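Local atomic coordinates of O-phospho-L-seryl-tRNA:Cys-tRNA synthase (Methanocaldococcus jannaschii DSM 2661, PDB entry 5X6B), a protein that probably converts O-phosphoseryl-tRNA into cysteinyl-tRNA with a pyridoxal phosphate cofactor, as part of tRNA-dependent cysteine formation. Residues 141-146 / 173-178; 197-202 / 226-231. All coordinates share one frame; numbering follows the deposited sequence.

Contact 1: residues 141-146 / 173-178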
ATOM      1  N   VAL B 141      17.679   2.748  27.807  1.00 59.64           N
ATOM      2  CA  VAL B 141      19.088   2.466  27.559  1.00 70.53           C
ATOM      3  C   VAL B 141      19.268   1.930  26.139  1.00 66.01           C
ATOM      4  O   VAL B 141      18.759   0.861  25.803  1.00 58.42           O
ATOM      5  CB  VAL B 141      19.652   1.464  28.586  1.00 70.23           C
ATOM      6  CG1 VAL B 141      21.102   1.142  28.277  1.00 70.24           C
ATOM      7  CG2 VAL B 141      19.521   2.027  29.996  1.00 66.46           C
ATOM      8  N   LEU B 142      19.982   2.692  25.313  1.00 59.06           N
ATOM      9  CA  LEU B 142      20.179   2.355  23.906  1.00 61.19           C
ATOM     10  C   LEU B 142      21.624   2.568  23.465  1.00 68.69           C
ATOM     11  O   LEU B 142      22.386   3.268  24.133  1.00 59.61           O
ATOM     12  CB  LEU B 142      19.234   3.179  23.022  1.00 59.45           C
ATOM     13  CG  LEU B 142      19.084   4.689  23.270  1.00 58.25           C
ATOM     14  CD1 LEU B 142      20.244   5.501  22.707  1.00 48.75           C
ATOM     15  CD2 LEU B 142      17.773   5.199  22.690  1.00 54.05           C
ATOM     16  N   ASP B 143      21.995   1.973  22.333  1.00 61.34           N
ATOM     17  CA  ASP B 143      23.342   2.136  21.783  1.00 65.31           C
ATOM     18  C   ASP B 143      23.543   3.541  21.221  1.00 42.61           C
ATOM     19  O   ASP B 143      22.584   4.238  20.922  1.00 52.22           O
ATOM     20  CB  ASP B 143      23.616   1.092  20.693  1.00 65.78           C
ATOM     21  CG  ASP B 143      22.617   1.159  19.549  1.00 59.06           C
ATOM     22  OD1 ASP B 143      21.450   1.531  19.785  1.00 81.38           O
ATOM     23  OD2 ASP B 143      23.002   0.846  18.405  1.00 88.50           O
ATOM     24  N   LYS B 144      24.795   3.949  21.069  1.00 53.37           N
ATOM     25  CA  LYS B 144      25.106   5.283  20.566  1.00 60.22           C
ATOM     26  C   LYS B 144      24.886   5.397  19.061  1.00 67.90           C
ATOM     27  O   LYS B 144      24.897   6.497  18.507  1.00 78.85           O
ATOM     28  CB  LYS B 144      26.549   5.660  20.917  1.00 66.77           C
ATOM     29  CG  LYS B 144      26.655   6.926  21.746  1.00 76.51           C
ATOM     30  CD  LYS B 144      28.096   7.308  22.043  1.00 86.24           C
ATOM     31  CE  LYS B 144      28.363   7.250  23.544  1.00 93.20           C
ATOM     32  NZ  LYS B 144      29.623   7.943  23.941  1.00 84.31           N
ATOM     33  N   ASN B 145      24.683   4.258  18.405  1.00 70.32           N
ATOM     34  CA  ASN B 145      24.422   4.233  16.968  1.00 71.90           C
ATOM     35  C   ASN B 145      22.936   4.278  16.644  1.00 73.60           C
ATOM     36  O   ASN B 145      22.537   4.105  15.490  1.00 67.51           O
ATOM     37  CB  ASN B 145      25.026   2.981  16.329  1.00 71.88           C
ATOM     38  CG  ASN B 145      26.482   3.147  15.978  1.00 65.47           C
ATOM     39  OD1 ASN B 145      27.025   4.254  16.011  1.00 58.56           O
ATOM     40  ND2 ASN B 145      27.122   2.043  15.605  1.00 53.95           N
ATOM     41  N   ALA B 146      22.119   4.503  17.666  1.00 81.93           N
ATOM     42  CA  ALA B 146      20.671   4.422  17.513  1.00 74.36           C
ATOM     43  C   ALA B 146      20.128   5.461  16.537  1.00 67.24           C
ATOM     44  O   ALA B 146      20.644   6.579  16.436  1.00 59.98           O
ATOM     45  CB  ALA B 146      19.992   4.563  18.868  1.00 57.51           C
ATOM     46  N   TYR B 173      33.395   1.839  14.474  1.00 62.79           N
ATOM     47  CA  TYR B 173      32.269   2.342  15.261  1.00 51.08           C
ATOM     48  C   TYR B 173      31.391   1.208  15.788  1.00 58.45           C
ATOM     49  O   TYR B 173      30.165   1.252  15.682  1.00 53.78           O
ATOM     50  CB  TYR B 173      31.445   3.330  14.436  1.00 53.30           C
ATOM     51  CG  TYR B 173      32.204   4.602  14.140  1.00 62.10           C
ATOM     52  CD1 TYR B 173      32.249   5.633  15.068  1.00 66.47           C
ATOM     53  CD2 TYR B 173      32.894   4.766  12.946  1.00 61.01           C
ATOM     54  CE1 TYR B 173      32.946   6.796  14.816  1.00 76.76           C
ATOM     55  CE2 TYR B 173      33.597   5.932  12.683  1.00 72.32           C
ATOM     56  CZ  TYR B 173      33.619   6.943  13.627  1.00 64.48           C
ATOM     57  OH  TYR B 173      34.311   8.107  13.384  1.00 77.22           O
ATOM     58  N   LYS B 174      32.039   0.193  16.355  1.00 55.45           N
ATOM     59  CA  LYS B 174      31.348  -0.964  16.913  1.00 58.02           C
ATOM     60  C   LYS B 174      30.885  -0.723  18.350  1.00 66.98           C
ATOM     61  O   LYS B 174      31.639  -0.227  19.180  1.00 70.78           O
ATOM     62  CB  LYS B 174      32.251  -2.199  16.866  1.00 55.53           C
ATOM     63  CG  LYS B 174      31.621  -3.427  17.501  1.00 50.28           C
ATOM     64  CD  LYS B 174      32.549  -4.626  17.487  1.00 45.15           C
ATOM     65  CE  LYS B 174      31.834  -5.838  18.065  1.00 43.25           C
ATOM     66  NZ  LYS B 174      32.669  -7.061  18.020  1.00 58.08           N
ATOM     67  N   ILE B 175      29.641  -1.098  18.633  1.00 70.86           N
ATOM     68  CA  ILE B 175      29.052  -0.928  19.956  1.00 62.16           C
ATOM     69  C   ILE B 175      29.579  -1.943  20.972  1.00 74.77           C
ATOM     70  O   ILE B 175      29.670  -3.137  20.684  1.00 67.20           O
ATOM     71  CB  ILE B 175      27.509  -1.044  19.891  1.00 61.60           C
ATOM     72  CG1 ILE B 175      26.928   0.071  19.023  1.00 58.10           C
ATOM     73  CG2 ILE B 175      26.896  -1.013  21.281  1.00 70.24           C
ATOM     74  CD1 ILE B 175      27.307   1.460  19.480  1.00 69.57           C
ATOM     75  N   ASN B 176      29.929  -1.454  22.160  1.00 78.81           N
ATOM     76  CA  ASN B 176      30.253  -2.319  23.287  1.00 72.65           C
ATOM     77  C   ASN B 176      28.971  -2.876  23.907  1.00 62.39           C
ATOM     78  O   ASN B 176      28.389  -2.263  24.800  1.00 67.12           O
ATOM     79  CB  ASN B 176      31.065  -1.550  24.333  1.00 79.54           C
ATOM     80  CG  ASN B 176      31.628  -2.447  25.428  1.00 81.43           C
ATOM     81  OD1 ASN B 176      31.213  -3.595  25.594  1.00 80.97           O
ATOM     82  ND2 ASN B 176      32.575  -1.915  26.189  1.00 83.37           N
ATOM     83  N   LEU B 177      28.533  -4.037  23.430  1.00 63.83           N
ATOM     84  CA  LEU B 177      27.277  -4.619  23.896  1.00 80.22           C
ATOM     85  C   LEU B 177      27.328  -4.964  25.383  1.00 71.28           C
ATOM     86  O   LEU B 177      26.312  -4.926  26.078  1.00 66.89           O
ATOM     87  CB  LEU B 177      26.921  -5.866  23.075  1.00 68.36           C
ATOM     88  CG  LEU B 177      26.633  -5.617  21.592  1.00 66.01           C
ATOM     89  CD1 LEU B 177      26.125  -6.877  20.897  1.00 59.61           C
ATOM     90  CD2 LEU B 177      25.648  -4.475  21.421  1.00 67.14           C
ATOM     91  N   GLU B 178      28.520  -5.289  25.868  1.00 81.95           N
ATOM     92  CA  GLU B 178      28.703  -5.625  27.273  1.00 80.29           C
ATOM     93  C   GLU B 178      28.585  -4.373  28.135  1.00 82.81           C
ATOM     94  O   GLU B 178      28.330  -4.456  29.337  1.00 82.69           O
ATOM     95  CB  GLU B 178      30.056  -6.307  27.491  1.00 78.89           C
ATOM     96  CG  GLU B 178      30.222  -7.625  26.727  1.00103.33           C
ATOM     97  CD  GLU B 178      30.583  -7.434  25.259  1.00 93.92           C
ATOM     98  OE1 GLU B 178      30.820  -6.281  24.841  1.00 94.69           O
ATOM     99  OE2 GLU B 178      30.627  -8.440  24.521  1.00 87.96           O
TER

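Contact 2: residues 197-202 / 226-231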
ATOM      1  N   ILE B 197      15.362  -1.462  27.634  1.00 52.52           N
ATOM      2  CA  ILE B 197      16.641  -1.632  26.952  1.00 67.91           C
ATOM      3  C   ILE B 197      16.427  -1.750  25.440  1.00 59.84           C
ATOM      4  O   ILE B 197      15.632  -2.573  24.975  1.00 55.76           O
ATOM      5  CB  ILE B 197      17.391  -2.866  27.467  1.00 70.76           C
ATOM      6  CG1 ILE B 197      17.627  -2.742  28.968  1.00 69.92           C
ATOM      7  CG2 ILE B 197      18.716  -3.028  26.739  1.00 66.82           C
ATOM      8  CD1 ILE B 197      18.212  -3.976  29.583  1.00 80.62           C
ATOM      9  N   LEU B 198      17.138  -0.921  24.682  1.00 61.13           N
ATOM     10  CA  LEU B 198      16.947  -0.843  23.236  1.00 70.85           C
ATOM     11  C   LEU B 198      18.250  -1.088  22.474  1.00 70.15           C
ATOM     12  O   LEU B 198      19.277  -0.477  22.769  1.00 61.66           O
ATOM     13  CB  LEU B 198      16.363   0.525  22.859  1.00 68.80           C
ATOM     14  CG  LEU B 198      15.917   0.791  21.418  1.00 61.52           C
ATOM     15  CD1 LEU B 198      14.716   1.723  21.414  1.00 49.85           C
ATOM     16  CD2 LEU B 198      17.043   1.392  20.585  1.00 57.63           C
ATOM     17  N   LEU B 199      18.204  -1.980  21.490  1.00 64.79           N
ATOM     18  CA  LEU B 199      19.369  -2.235  20.648  1.00 69.69           C
ATOM     19  C   LEU B 199      19.043  -2.062  19.166  1.00 64.80           C
ATOM     20  O   LEU B 199      18.194  -2.768  18.618  1.00 54.19           O
ATOM     21  CB  LEU B 199      19.921  -3.643  20.894  1.00 64.87           C
ATOM     22  CG  LEU B 199      21.071  -4.068  19.971  1.00 58.26           C
ATOM     23  CD1 LEU B 199      22.277  -3.147  20.130  1.00 52.51           C
ATOM     24  CD2 LEU B 199      21.458  -5.519  20.215  1.00 49.32           C
ATOM     25  N   THR B 200      19.713  -1.110  18.526  1.00 58.18           N
ATOM     26  CA  THR B 200      19.603  -0.944  17.087  1.00 55.18           C
ATOM     27  C   THR B 200      20.330  -2.102  16.417  1.00 59.56           C
ATOM     28  O   THR B 200      21.561  -2.106  16.346  1.00 61.17           O
ATOM     29  CB  THR B 200      20.197   0.393  16.621  1.00 59.56           C
ATOM     30  OG1 THR B 200      19.554   1.465  17.316  1.00 71.85           O
ATOM     31  CG2 THR B 200      19.985   0.575  15.134  1.00 57.33           C
ATOM     32  N   HIS B 201      19.568  -3.084  15.939  1.00 55.83           N
ATOM     33  CA  HIS B 201      20.138  -4.338  15.439  1.00 59.50           C
ATOM     34  C   HIS B 201      21.147  -4.112  14.317  1.00 62.46           C
ATOM     35  O   HIS B 201      22.207  -4.736  14.291  1.00 62.25           O
ATOM     36  CB  HIS B 201      19.033  -5.271  14.959  1.00 52.93           C
ATOM     37  CG  HIS B 201      19.448  -6.703  14.881  1.00 55.74           C
ATOM     38  ND1 HIS B 201      18.621  -7.694  14.399  1.00 59.38           N
ATOM     39  CD2 HIS B 201      20.604  -7.316  15.230  1.00 60.54           C
ATOM     40  CE1 HIS B 201      19.249  -8.855  14.451  1.00 58.22           C
ATOM     41  NE2 HIS B 201      20.454  -8.653  14.952  1.00 73.90           N
ATOM     42  N   VAL B 202      20.798  -3.225  13.390  1.00 54.91           N
ATOM     43  CA  VAL B 202      21.750  -2.682  12.431  1.00 53.13           C
ATOM     44  C   VAL B 202      21.545  -1.170  12.374  1.00 56.74           C
ATOM     45  O   VAL B 202      20.452  -0.696  12.058  1.00 52.71           O
ATOM     46  CB  VAL B 202      21.589  -3.306  11.016  1.00 52.56           C
ATOM     47  CG1 VAL B 202      22.280  -2.451   9.965  1.00 44.14           C
ATOM     48  CG2 VAL B 202      22.148  -4.715  10.982  1.00 56.17           C
ATOM     49  N   PHE B 226      13.355  -5.674  26.877  1.00 67.55           N
ATOM     50  CA  PHE B 226      14.308  -5.517  25.784  1.00 59.94           C
ATOM     51  C   PHE B 226      13.599  -5.367  24.434  1.00 67.81           C
ATOM     52  O   PHE B 226      12.907  -6.279  23.967  1.00 44.32           O
ATOM     53  CB  PHE B 226      15.270  -6.713  25.764  1.00 62.79           C
ATOM     54  CG  PHE B 226      16.282  -6.685  24.643  1.00 59.77           C
ATOM     55  CD1 PHE B 226      16.915  -5.506  24.281  1.00 58.30           C
ATOM     56  CD2 PHE B 226      16.635  -7.856  23.986  1.00 62.10           C
ATOM     57  CE1 PHE B 226      17.854  -5.487  23.260  1.00 59.02           C
ATOM     58  CE2 PHE B 226      17.579  -7.844  22.969  1.00 55.84           C
ATOM     59  CZ  PHE B 226      18.189  -6.658  22.607  1.00 49.13           C
ATOM     60  N   LEU B 227      13.770  -4.197  23.824  1.00 56.96           N
ATOM     61  CA  LEU B 227      13.271  -3.944  22.476  1.00 65.22           C
ATOM     62  C   LEU B 227      14.412  -3.960  21.465  1.00 61.29           C
ATOM     63  O   LEU B 227      15.348  -3.160  21.554  1.00 60.08           O
ATOM     64  CB  LEU B 227      12.536  -2.603  22.409  1.00 66.90           C
ATOM     65  CG  LEU B 227      12.345  -2.017  21.006  1.00 64.66           C
ATOM     66  CD1 LEU B 227      11.410  -2.875  20.175  1.00 67.01           C
ATOM     67  CD2 LEU B 227      11.837  -0.589  21.080  1.00 73.34           C
ATOM     68  N   LEU B 228      14.331  -4.874  20.506  1.00 70.66           N
ATOM     69  CA  LEU B 228      15.316  -4.952  19.431  1.00 62.58           C
ATOM     70  C   LEU B 228      14.804  -4.221  18.192  1.00 52.86           C
ATOM     71  O   LEU B 228      13.805  -4.626  17.592  1.00 47.28           O
ATOM     72  CB  LEU B 228      15.634  -6.413  19.104  1.00 53.80           C
ATOM     73  CG  LEU B 228      16.668  -6.698  18.013  1.00 56.34           C
ATOM     74  CD1 LEU B 228      18.025  -6.101  18.353  1.00 51.37           C
ATOM     75  CD2 LEU B 228      16.780  -8.193  17.776  1.00 46.10           C
ATOM     76  N   ASN B 229      15.472  -3.131  17.826  1.00 47.54           N
ATOM     77  CA  ASN B 229      15.085  -2.377  16.637  1.00 48.86           C
ATOM     78  C   ASN B 229      15.522  -3.094  15.372  1.00 59.51           C
ATOM     79  O   ASN B 229      16.643  -2.914  14.898  1.00 63.20           O
ATOM     80  CB  ASN B 229      15.680  -0.971  16.655  1.00 48.03           C
ATOM     81  CG  ASN B 229      15.236  -0.140  15.466  1.00 51.73           C
ATOM     82  OD1 ASN B 229      14.317  -0.518  14.742  1.00 54.88           O
ATOM     83  ND2 ASN B 229      15.894   0.994  15.253  1.00 57.81           N
ATOM     84  N   CYS B 230      14.622  -3.896  14.821  1.00 55.19           N
ATOM     85  CA  CYS B 230      14.936  -4.683  13.645  1.00 56.57           C
ATOM     86  C   CYS B 230      14.578  -3.982  12.342  1.00 58.06           C
ATOM     87  O   CYS B 230      14.405  -4.627  11.306  1.00 55.61           O
ATOM     88  CB  CYS B 230      14.231  -6.025  13.724  1.00 61.89           C
ATOM     89  SG  CYS B 230      14.958  -7.111  14.948  1.00 64.30           S
ATOM     90  N   ALA B 231      14.454  -2.661  12.400  1.00 57.85           N
ATOM     91  CA  ALA B 231      14.504  -1.868  11.187  1.00 58.93           C
ATOM     92  C   ALA B 231      15.843  -2.204  10.560  1.00 70.12           C
ATOM     93  O   ALA B 231      16.844  -2.264  11.272  1.00 95.60           O
ATOM     94  CB  ALA B 231      14.386  -0.381  11.483  1.00 45.22           C
TER

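Contact 1: residues 141-146 / 173-178
The carboxamide of Asn-145 is the flat group that meets the other segment directly: the CD1 methyl of Ile-175 lies over one of its faces, 4.0 Å from Asn-145 CG, while ND2, still beneath that methyl, bonds Tyr-173 O at 3.1 Å. That bond is somewhat bent at the hydrogen (145°), and the carbonyl oxygen sits slightly out of the amide plane. The Tyr-173 ring swings away from the contact, stacks with Tyr-206 and meets Tyr-166 edge-to-face. A third flat group, the Asp-143 carboxylate, brings OD2 to within 4.0 Å of Ile-175 CG1, whereas OD1 is hydrogen-bonded to Thr-200. Ile-175 is the central apolar piece. Its chi1 of -63° sets CG1 against CB of Asp-143, at 3.8 Å, and CD1 then reaches Lys-144 N in the type I turn from Asp-143 to Ala-146. The amide is gripped at both ends, since OD1 is hydrogen-bonded to Tyr-166 OH, a pattern consistent with its modelled orientation; it ties the turn at the end of strand 139-143 to the residue leading into strand 174-175. One directional hydrogen bond thus crosses between the segments, and the rest is largely apolar packing round a single isoleucine.

Contact 2: residues 197-202 / 226-231
Phe-226 pushes the edge of its ring into the dip between Ile-197 and Leu-199, two side chains that rise from the same face of the neighbouring strand. CD1 of the ring meets Ile-197 CG2 at 3.9 Å, and CE1 meets Leu-199 CB at 3.6 Å. Farther along this face the next bump is Leu-228. Its CG stands anti to the backbone N (chi1 -179°), which tips the isobutyl group toward the other strand: CD1 settles between Leu-199 CD2 and CB of His-201, and CD2 lies over one face of the imidazole, offset toward the rim, in a CH-pi contact 4.2 Å from the ring centroid. Cys-230 SG approaches the same ring obliquely, 3.7 Å from ND1, an atom hydrogen-bonded to Thr-233. On the other face no ring wedges in as Phe-226 does, and the pairs lie side by side, Leu-198 CD1 against Leu-227 CD2 at 3.7 Å and Thr-200 beside Asn-229.

Between the two faces runs a parallel ladder, in which Leu-227 and Asn-229 each give their N-H to segment 197-202 and accept one from it, the last donor being His-201 N just beyond the strand; the Leu-227 N to Ile-197 O bond measures 2.7 Å. At the end of the ladder, Asn-229 OD1 receives Ala-231 N in an Asx turn, while ND2 is hydrogen-bonded to N1 of the cofactor-lysine adduct at position 255, placing this strand end in the active site. The pair belongs to a beta-alpha-beta unit whose helix 212-221 packs on the face of Ile-197, Leu-199 and Phe-226. Helix 122-132 lies against Leu-198, Leu-227 and Asn-229, and strands 139-143 and 248-252 flank the pair within a seven-stranded sheet ordered as in fold type I pyridoxal phosphate enzymes.

How the contacts relate
Together the two contacts contrast a sheet's interior with a place where the chain leaves it. Contact 2 is wholly buried and pairs two central strands through a backbone ladder and apolar packing; contact 1, partly buried and farther from the chain's centre (about 17 Å against 11 Å, centre to centre), joins the end of inner strand 139-143 to a short strand outside the sheet through one hydrogen bond from a side-chain amide and the packing of one isoleucine. Strands 139-143 and 194-200 are neighbours: Val-141 O and Leu-198 N, 2.7 Å apart, are probably hydrogen-bonded, as are Asp-143 OD1 and Thr-200 OG1. In contact 2, Asn-229 bonds the cofactor.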